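Local coordinates for response regulator protein (Burkholderia pseudomallei, PDB 3RQI) that probably acts in two-component signalling, taking up a phosphoryl group on a receiver-domain aspartate and passing the signal to a Fis-type DNA-binding domain, at residues R81-T86 with N104-P109. Sequence-based numbering, arbitrary orientation.
Sequences RILVLT and NYLAKP. With SO4 (sulfate ion), chain D.
Lys108 lies across the end of strand 81-86, and its backbone N donates to Thr86 O (2.8 Å), the last rung between two parallel strands of the CheY-like receiver fold. The strands belong to a right-handed beta-alpha-beta crossover through helix 91-100, and strand 104-107 forms an edge of the five-stranded sheet within this chain, next to strand 81-86. Val84 O accepts Leu106 N at 2.8 Å, and Leu106 O takes the amide of Thr86, so the ladder is continuous toward the phosphorylation site. From CB outward, Lys108 first meets the Thr86 carbonyl: CB is 3.8 Å from Thr86 O and CG 3.7 Å from Thr86 C, while CG also touches Leu85 CD1, where the two side chains cross at about a right angle. CD continues past Thr86 C, and CE reaches Leu85 O at 3.6 Å. The chain is extended beyond CG (chi2 177°, chi3 -180°), which carries NZ over the strand end to Asp14, as a salt bridge, and to OP1 of the aspartyl phosphate at position 58. Thr86 OG1 bonds to OP3 of the same phosphate and to Tyr88 N; this pairing of threonine and lysine is characteristic of receiver active sites. On the face shared by Val84, Thr86 and Tyr105, Val84 CG1 sits over the phenol ring, 4.1 Å from the Tyr105 ring centroid, a CH-pi contact. The hydroxyl of Tyr105 is held by Thr93 and Ser90, consistent with the inward tyrosine rotamer of activated receivers. Beside it, Thr86 CG2 approaches the ring obliquely, 3.5 Å from Tyr105 OH.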
loop_
_atom_site.group_PDB
_atom_site.type_symbol
_atom_site.label_atom_id
_atom_site.label_comp_id
_atom_site.label_asym_id
_atom_site.label_seq_id
_atom_site.Cartn_x
_atom_site.Cartn_y
_atom_site.Cartn_z
ATOM N N ARG A 81 -2.848 10.353 -16.109
ATOM C CA ARG A 81 -3.120 9.784 -14.766
ATOM C C ARG A 81 -2.949 8.282 -14.886
ATOM O O ARG A 81 -3.463 7.680 -15.807
ATOM C CB ARG A 81 -4.548 10.112 -14.316
ATOM C CG ARG A 81 -4.996 11.564 -14.414
ATOM C CD ARG A 81 -4.541 12.472 -13.311
ATOM N NE ARG A 81 -4.724 11.947 -11.942
ATOM C CZ ARG A 81 -4.077 12.436 -10.890
ATOM N NH1 ARG A 81 -3.220 13.452 -11.032
ATOM N NH2 ARG A 81 -4.258 11.909 -9.687
ATOM N N ILE A 82 -2.188 7.674 -13.978
ATOM C CA ILE A 82 -1.830 6.277 -14.103
ATOM C C ILE A 82 -2.280 5.539 -12.844
ATOM O O ILE A 82 -1.941 5.925 -11.714
ATOM C CB ILE A 82 -0.282 6.137 -14.318
ATOM C CG1 ILE A 82 0.118 6.748 -15.691
ATOM C CG2 ILE A 82 0.123 4.677 -14.245
ATOM C CD1 ILE A 82 1.619 6.756 -15.925
ATOM N N LEU A 83 -3.056 4.465 -13.025
ATOM C CA LEU A 83 -3.633 3.722 -11.895
ATOM C C LEU A 83 -3.170 2.265 -12.022
ATOM O O LEU A 83 -3.350 1.629 -13.078
ATOM C CB LEU A 83 -5.176 3.765 -12.001
ATOM C CG LEU A 83 -5.955 2.790 -11.113
ATOM C CD1 LEU A 83 -5.877 3.216 -9.594
ATOM C CD2 LEU A 83 -7.432 2.692 -11.593
ATOM N N VAL A 84 -2.592 1.728 -10.967
ATOM C CA VAL A 84 -2.361 0.256 -10.895
ATOM C C VAL A 84 -3.676 -0.395 -10.538
ATOM O O VAL A 84 -4.393 0.033 -9.602
ATOM C CB VAL A 84 -1.287 -0.150 -9.844
ATOM C CG1 VAL A 84 -1.277 -1.708 -9.630
ATOM C CG2 VAL A 84 0.106 0.357 -10.277
ATOM N N LEU A 85 -4.051 -1.389 -11.327
ATOM C CA LEU A 85 -5.324 -2.104 -11.080
ATOM C C LEU A 85 -4.991 -3.607 -11.065
ATOM O O LEU A 85 -4.612 -4.180 -12.104
ATOM C CB LEU A 85 -6.349 -1.759 -12.183
ATOM C CG LEU A 85 -7.691 -2.527 -12.102
ATOM C CD1 LEU A 85 -8.385 -2.239 -10.775
ATOM C CD2 LEU A 85 -8.566 -2.116 -13.269
ATOM N N THR A 86 -5.056 -4.239 -9.877
ATOM C CA THR A 86 -4.408 -5.577 -9.711
ATOM C C THR A 86 -5.174 -6.582 -8.871
ATOM O O THR A 86 -5.758 -6.227 -7.840
ATOM C CB THR A 86 -2.951 -5.455 -9.152
ATOM O OG1 THR A 86 -2.341 -6.727 -9.008
ATOM C CG2 THR A 86 -2.912 -4.751 -7.835
ATOM N N ASN A 104 -2.217 6.240 -8.376
ATOM C CA ASN A 104 -3.076 5.559 -7.416
ATOM C C ASN A 104 -3.016 4.062 -7.642
ATOM O O ASN A 104 -2.339 3.578 -8.577
ATOM C CB ASN A 104 -4.538 6.065 -7.522
ATOM C CG ASN A 104 -5.279 5.986 -6.215
ATOM O OD1 ASN A 104 -4.773 5.436 -5.208
ATOM N ND2 ASN A 104 -6.505 6.532 -6.209
ATOM N N TYR A 105 -3.721 3.313 -6.795
ATOM C CA TYR A 105 -3.579 1.856 -6.831
ATOM C C TYR A 105 -4.884 1.301 -6.315
ATOM O O TYR A 105 -5.389 1.754 -5.288
ATOM C CB TYR A 105 -2.396 1.479 -5.927
ATOM C CG TYR A 105 -1.997 0.002 -5.775
ATOM C CD1 TYR A 105 -0.744 -0.429 -6.226
ATOM C CD2 TYR A 105 -2.863 -0.931 -5.145
ATOM C CE1 TYR A 105 -0.315 -1.747 -6.041
ATOM C CE2 TYR A 105 -2.463 -2.250 -4.965
ATOM C CZ TYR A 105 -1.187 -2.643 -5.404
ATOM O OH TYR A 105 -0.793 -3.931 -5.219
ATOM N N LEU A 106 -5.477 0.376 -7.066
ATOM C CA LEU A 106 -6.749 -0.269 -6.676
ATOM C C LEU A 106 -6.694 -1.777 -6.829
ATOM O O LEU A 106 -6.124 -2.313 -7.799
ATOM C CB LEU A 106 -7.880 0.224 -7.567
ATOM C CG LEU A 106 -8.639 1.518 -7.304
ATOM C CD1 LEU A 106 -9.869 1.421 -8.238
ATOM C CD2 LEU A 106 -9.046 1.637 -5.840
ATOM N N ALA A 107 -7.251 -2.467 -5.830
ATOM C CA ALA A 107 -7.464 -3.917 -5.947
ATOM C C ALA A 107 -8.637 -4.269 -6.854
ATOM O O ALA A 107 -9.717 -3.638 -6.776
ATOM C CB ALA A 107 -7.685 -4.526 -4.554
ATOM N N LYS A 108 -8.426 -5.266 -7.728
ATOM C CA LYS A 108 -9.536 -5.956 -8.376
ATOM C C LYS A 108 -10.304 -6.795 -7.313
ATOM O O LYS A 108 -9.701 -7.288 -6.340
ATOM C CB LYS A 108 -9.074 -6.890 -9.501
ATOM C CG LYS A 108 -8.347 -6.239 -10.669
ATOM C CD LYS A 108 -7.892 -7.318 -11.648
ATOM C CE LYS A 108 -7.143 -6.699 -12.850
ATOM N NZ LYS A 108 -6.420 -7.801 -13.536
ATOM N N PRO A 109 -11.617 -6.927 -7.478
ATOM C CA PRO A 109 -12.428 -6.347 -8.533
ATOM C C PRO A 109 -12.847 -4.913 -8.194
ATOM O O PRO A 109 -13.061 -4.561 -7.020
ATOM C CB PRO A 109 -13.665 -7.286 -8.594
ATOM C CG PRO A 109 -13.778 -7.808 -7.296
ATOM C CD PRO A 109 -12.414 -7.849 -6.641
HETATM S S SO4 D . -2.585 13.795 -6.885
HETATM O O1 SO4 D . -3.802 13.024 -6.834
HETATM O O2 SO4 D . -2.904 15.201 -6.600
HETATM O O3 SO4 D . -1.655 13.255 -5.885
HETATM O O4 SO4 D . -1.952 13.715 -8.210
#